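Local coordinates for DNA repair protein RAD2 (Saccharomyces cerevisiae, PDB 4Q0W), which cuts single-stranded DNA as a magnesium-dependent endonuclease and is essential for the incision step of nucleotide excision repair, at residues K270-N275 / E284-F289. Numbering follows the deposited sequence.
Sequences KDWYNN and ETENKF
W272 and E286 meet through a single polar contact, a small worked example of an indole N-H set against a carboxylate that already has a stronger mate. The two side chains cross at about a right angle, while the planes of the indole and the carboxylate are turned 28° from each other. OE2 of E286 approaches the pyrrole part of the ring obliquely, 3.2 Å from NE1 of W272. The hydrogen bond is weak, its N-H...O angle only 132°. Beyond it, the same OE2 lies 3.8 Å from CE2 of W272, a grazing contact.

W272 reaches out from helix 266-278 with CG anti to the backbone N (chi1 164°), which sends the indole across to the turn leading into helix 288-299. E286 carries its CG between the backbone N and the carbonyl carbon, and from there an extended chain delivers the carboxylate. The other oxygen, OE1, forms a salt bridge with R294, whose guanidinium also makes a cation-pi contact with the indole and donates to the backbone carbonyls of W272 and Y273. Next in the turn, N287 caps the start of helix 288-299, and K288 pairs with a phosphate of the bound DNA.

A leucine in place of W272 would probably cost OE2 its weak indole donor and R294 its aromatic partner, thinning the contact between helix 266-278 and the turn. In this part of the Rad2 catalytic core, away from the metal-binding carboxylates but beside the DNA, the bent indole bond thus supplements the R294 salt bridge at the surface.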
ATOM      1  N   LYS A 270     -11.000 -20.840  12.921  1.00 15.15           N
ATOM      2  CA  LYS A 270      -9.900 -21.752  13.232  1.00 19.02           C
ATOM      3  C   LYS A 270     -10.235 -23.180  12.821  1.00 19.44           C
ATOM      4  O   LYS A 270      -9.457 -23.828  12.119  1.00 18.61           O
ATOM      5  CB  LYS A 270      -9.539 -21.729  14.718  1.00 16.15           C
ATOM      6  CG  LYS A 270      -8.471 -22.782  15.072  1.00 19.12           C
ATOM      7  CD  LYS A 270      -7.970 -22.656  16.508  1.00 23.58           C
ATOM      8  CE  LYS A 270      -9.033 -23.056  17.534  1.00 20.14           C
ATOM      9  NZ  LYS A 270      -8.523 -22.831  18.938  1.00 22.54           N
ATOM     10  N   ASP A 271     -11.406 -23.655  13.237  1.00 23.15           N
ATOM     11  CA  ASP A 271     -11.832 -25.017  12.906  1.00 25.70           C
ATOM     12  C   ASP A 271     -11.819 -25.227  11.386  1.00 22.48           C
ATOM     13  O   ASP A 271     -11.293 -26.231  10.887  1.00 18.89           O
ATOM     14  CB  ASP A 271     -13.219 -25.323  13.498  1.00 18.70           C
ATOM     15  CG  ASP A 271     -13.190 -25.471  15.016  1.00 22.97           C
ATOM     16  OD1 ASP A 271     -12.098 -25.690  15.585  1.00 27.68           O
ATOM     17  OD2 ASP A 271     -14.265 -25.360  15.648  1.00 36.06           O
ATOM     18  N   TRP A 272     -12.355 -24.263  10.648  1.00 17.91           N
ATOM     19  CA  TRP A 272     -12.338 -24.341   9.186  1.00 17.50           C
ATOM     20  C   TRP A 272     -10.923 -24.490   8.618  1.00 21.54           C
ATOM     21  O   TRP A 272     -10.659 -25.349   7.772  1.00 22.26           O
ATOM     22  CB  TRP A 272     -12.989 -23.103   8.570  1.00 19.00           C
ATOM     23  CG  TRP A 272     -12.642 -22.966   7.133  1.00 22.62           C
ATOM     24  CD1 TRP A 272     -13.204 -23.649   6.079  1.00 28.33           C
ATOM     25  CD2 TRP A 272     -11.632 -22.120   6.568  1.00 25.05           C
ATOM     26  NE1 TRP A 272     -12.605 -23.269   4.899  1.00 30.67           N
ATOM     27  CE2 TRP A 272     -11.641 -22.331   5.169  1.00 30.34           C
ATOM     28  CE3 TRP A 272     -10.738 -21.193   7.103  1.00 21.53           C
ATOM     29  CZ2 TRP A 272     -10.784 -21.646   4.305  1.00 30.59           C
ATOM     30  CZ3 TRP A 272      -9.881 -20.524   6.247  1.00 22.26           C
ATOM     31  CH2 TRP A 272      -9.911 -20.751   4.862  1.00 29.72           C
ATOM     32  N   TYR A 273     -10.015 -23.643   9.084  1.00 18.62           N
ATOM     33  CA  TYR A 273      -8.635 -23.657   8.609  1.00 19.91           C
ATOM     34  C   TYR A 273      -7.936 -24.950   8.997  1.00 19.30           C
ATOM     35  O   TYR A 273      -7.369 -25.639   8.152  1.00 20.96           O
ATOM     36  CB  TYR A 273      -7.885 -22.476   9.225  1.00 17.69           C
ATOM     37  CG  TYR A 273      -6.441 -22.333   8.806  1.00 18.96           C
ATOM     38  CD1 TYR A 273      -6.089 -22.197   7.466  1.00 17.88           C
ATOM     39  CD2 TYR A 273      -5.438 -22.268   9.752  1.00 17.86           C
ATOM     40  CE1 TYR A 273      -4.772 -22.037   7.091  1.00 22.02           C
ATOM     41  CE2 TYR A 273      -4.117 -22.091   9.387  1.00 17.68           C
ATOM     42  CZ  TYR A 273      -3.791 -21.977   8.060  1.00 19.34           C
ATOM     43  OH  TYR A 273      -2.471 -21.808   7.704  1.00 25.68           O
ATOM     44  N   ASN A 274      -7.966 -25.266  10.288  1.00 19.22           N
ATOM     45  CA  ASN A 274      -7.272 -26.448  10.779  1.00 20.49           C
ATOM     46  C   ASN A 274      -7.842 -27.759  10.245  1.00 28.40           C
ATOM     47  O   ASN A 274      -7.079 -28.639   9.832  1.00 24.04           O
ATOM     48  CB  ASN A 274      -7.221 -26.450  12.303  1.00 18.06           C
ATOM     49  CG  ASN A 274      -6.266 -25.400  12.844  1.00 21.86           C
ATOM     50  OD1 ASN A 274      -5.495 -24.814  12.090  1.00 17.92           O
ATOM     51  ND2 ASN A 274      -6.287 -25.187  14.152  1.00 17.75           N
ATOM     52  N   ASN A 275      -9.167 -27.903  10.252  1.00 20.00           N
ATOM     53  CA  ASN A 275      -9.764 -29.136   9.737  1.00 28.12           C
ATOM     54  C   ASN A 275      -9.382 -29.383   8.282  1.00 31.00           C
ATOM     55  O   ASN A 275      -9.110 -30.520   7.883  1.00 31.85           O
ATOM     56  CB  ASN A 275     -11.289 -29.125   9.853  1.00 20.83           C
ATOM     57  CG  ASN A 275     -11.769 -29.146  11.283  1.00 18.16           C
ATOM     58  OD1 ASN A 275     -10.996 -29.372  12.213  1.00 21.07           O
ATOM     59  ND2 ASN A 275     -13.062 -28.919  11.466  1.00 20.73           N
ATOM     60  N   GLU A 284     -11.600 -29.834  -1.202  1.00 65.21           N
ATOM     61  CA  GLU A 284     -12.115 -29.966  -2.568  1.00 64.61           C
ATOM     62  C   GLU A 284     -13.432 -29.224  -2.797  1.00 60.74           C
ATOM     63  O   GLU A 284     -13.697 -28.734  -3.895  1.00 53.90           O
ATOM     64  CB  GLU A 284     -12.272 -31.445  -2.941  1.00 60.10           C
ATOM     65  N   THR A 285     -14.238 -29.116  -1.747  1.00 57.79           N
ATOM     66  CA  THR A 285     -15.582 -28.570  -1.873  1.00 57.44           C
ATOM     67  C   THR A 285     -15.682 -27.084  -1.535  1.00 62.27           C
ATOM     68  O   THR A 285     -16.723 -26.460  -1.772  1.00 56.49           O
ATOM     69  CB  THR A 285     -16.566 -29.345  -0.983  1.00 68.88           C
ATOM     70  OG1 THR A 285     -16.347 -28.992   0.390  1.00 83.28           O
ATOM     71  CG2 THR A 285     -16.365 -30.848  -1.157  1.00 70.27           C
ATOM     72  N   GLU A 286     -14.616 -26.513  -0.978  1.00 57.59           N
ATOM     73  CA  GLU A 286     -14.684 -25.116  -0.548  1.00 58.97           C
ATOM     74  C   GLU A 286     -14.665 -24.131  -1.724  1.00 53.23           C
ATOM     75  O   GLU A 286     -14.103 -24.412  -2.789  1.00 47.80           O
ATOM     76  CB  GLU A 286     -13.634 -24.778   0.530  1.00 52.53           C
ATOM     77  CG  GLU A 286     -12.180 -24.801   0.097  1.00 47.24           C
ATOM     78  CD  GLU A 286     -11.219 -24.661   1.279  1.00 53.15           C
ATOM     79  OE1 GLU A 286     -10.075 -24.210   1.056  1.00 50.18           O
ATOM     80  OE2 GLU A 286     -11.599 -25.009   2.425  1.00 42.49           O
ATOM     81  N   ASN A 287     -15.309 -22.986  -1.526  1.00 47.30           N
ATOM     82  CA  ASN A 287     -15.507 -22.031  -2.606  1.00 48.84           C
ATOM     83  C   ASN A 287     -14.275 -21.188  -2.912  1.00 52.15           C
ATOM     84  O   ASN A 287     -13.181 -21.448  -2.402  1.00 52.64           O
ATOM     85  CB  ASN A 287     -16.722 -21.141  -2.320  1.00 50.32           C
ATOM     86  CG  ASN A 287     -16.651 -20.462  -0.961  1.00 55.45           C
ATOM     87  OD1 ASN A 287     -15.569 -20.138  -0.471  1.00 51.79           O
ATOM     88  ND2 ASN A 287     -17.810 -20.243  -0.348  1.00 50.94           N
ATOM     89  N   LYS A 288     -14.468 -20.178  -3.755  1.00 52.02           N
ATOM     90  CA  LYS A 288     -13.391 -19.294  -4.167  1.00 52.85           C
ATOM     91  C   LYS A 288     -12.798 -18.575  -2.964  1.00 48.00           C
ATOM     92  O   LYS A 288     -11.586 -18.632  -2.737  1.00 44.54           O
ATOM     93  CB  LYS A 288     -13.918 -18.271  -5.171  1.00 59.02           C
ATOM     94  CG  LYS A 288     -12.844 -17.412  -5.814  1.00 54.99           C
ATOM     95  CD  LYS A 288     -12.110 -18.174  -6.901  1.00 55.81           C
ATOM     96  CE  LYS A 288     -11.279 -17.231  -7.759  1.00 59.94           C
ATOM     97  NZ  LYS A 288     -10.364 -16.383  -6.941  1.00 58.25           N
ATOM     98  N   PHE A 289     -13.662 -17.913  -2.194  1.00 51.59           N
ATOM     99  CA  PHE A 289     -13.236 -17.147  -1.024  1.00 41.17           C
ATOM    100  C   PHE A 289     -12.393 -17.985  -0.070  1.00 42.13           C
ATOM    101  O   PHE A 289     -11.326 -17.556   0.370  1.00 44.09           O
ATOM    102  CB  PHE A 289     -14.435 -16.571  -0.272  1.00 43.43           C
ATOM    103  CG  PHE A 289     -14.074 -15.987   1.065  1.00 40.75           C
ATOM    104  CD1 PHE A 289     -13.428 -14.761   1.148  1.00 45.47           C
ATOM    105  CD2 PHE A 289     -14.352 -16.678   2.237  1.00 43.10           C
ATOM    106  CE1 PHE A 289     -13.072 -14.225   2.372  1.00 42.91           C
ATOM    107  CE2 PHE A 289     -14.005 -16.152   3.467  1.00 34.35           C
ATOM    108  CZ  PHE A 289     -13.361 -14.923   3.537  1.00 40.24           C
TER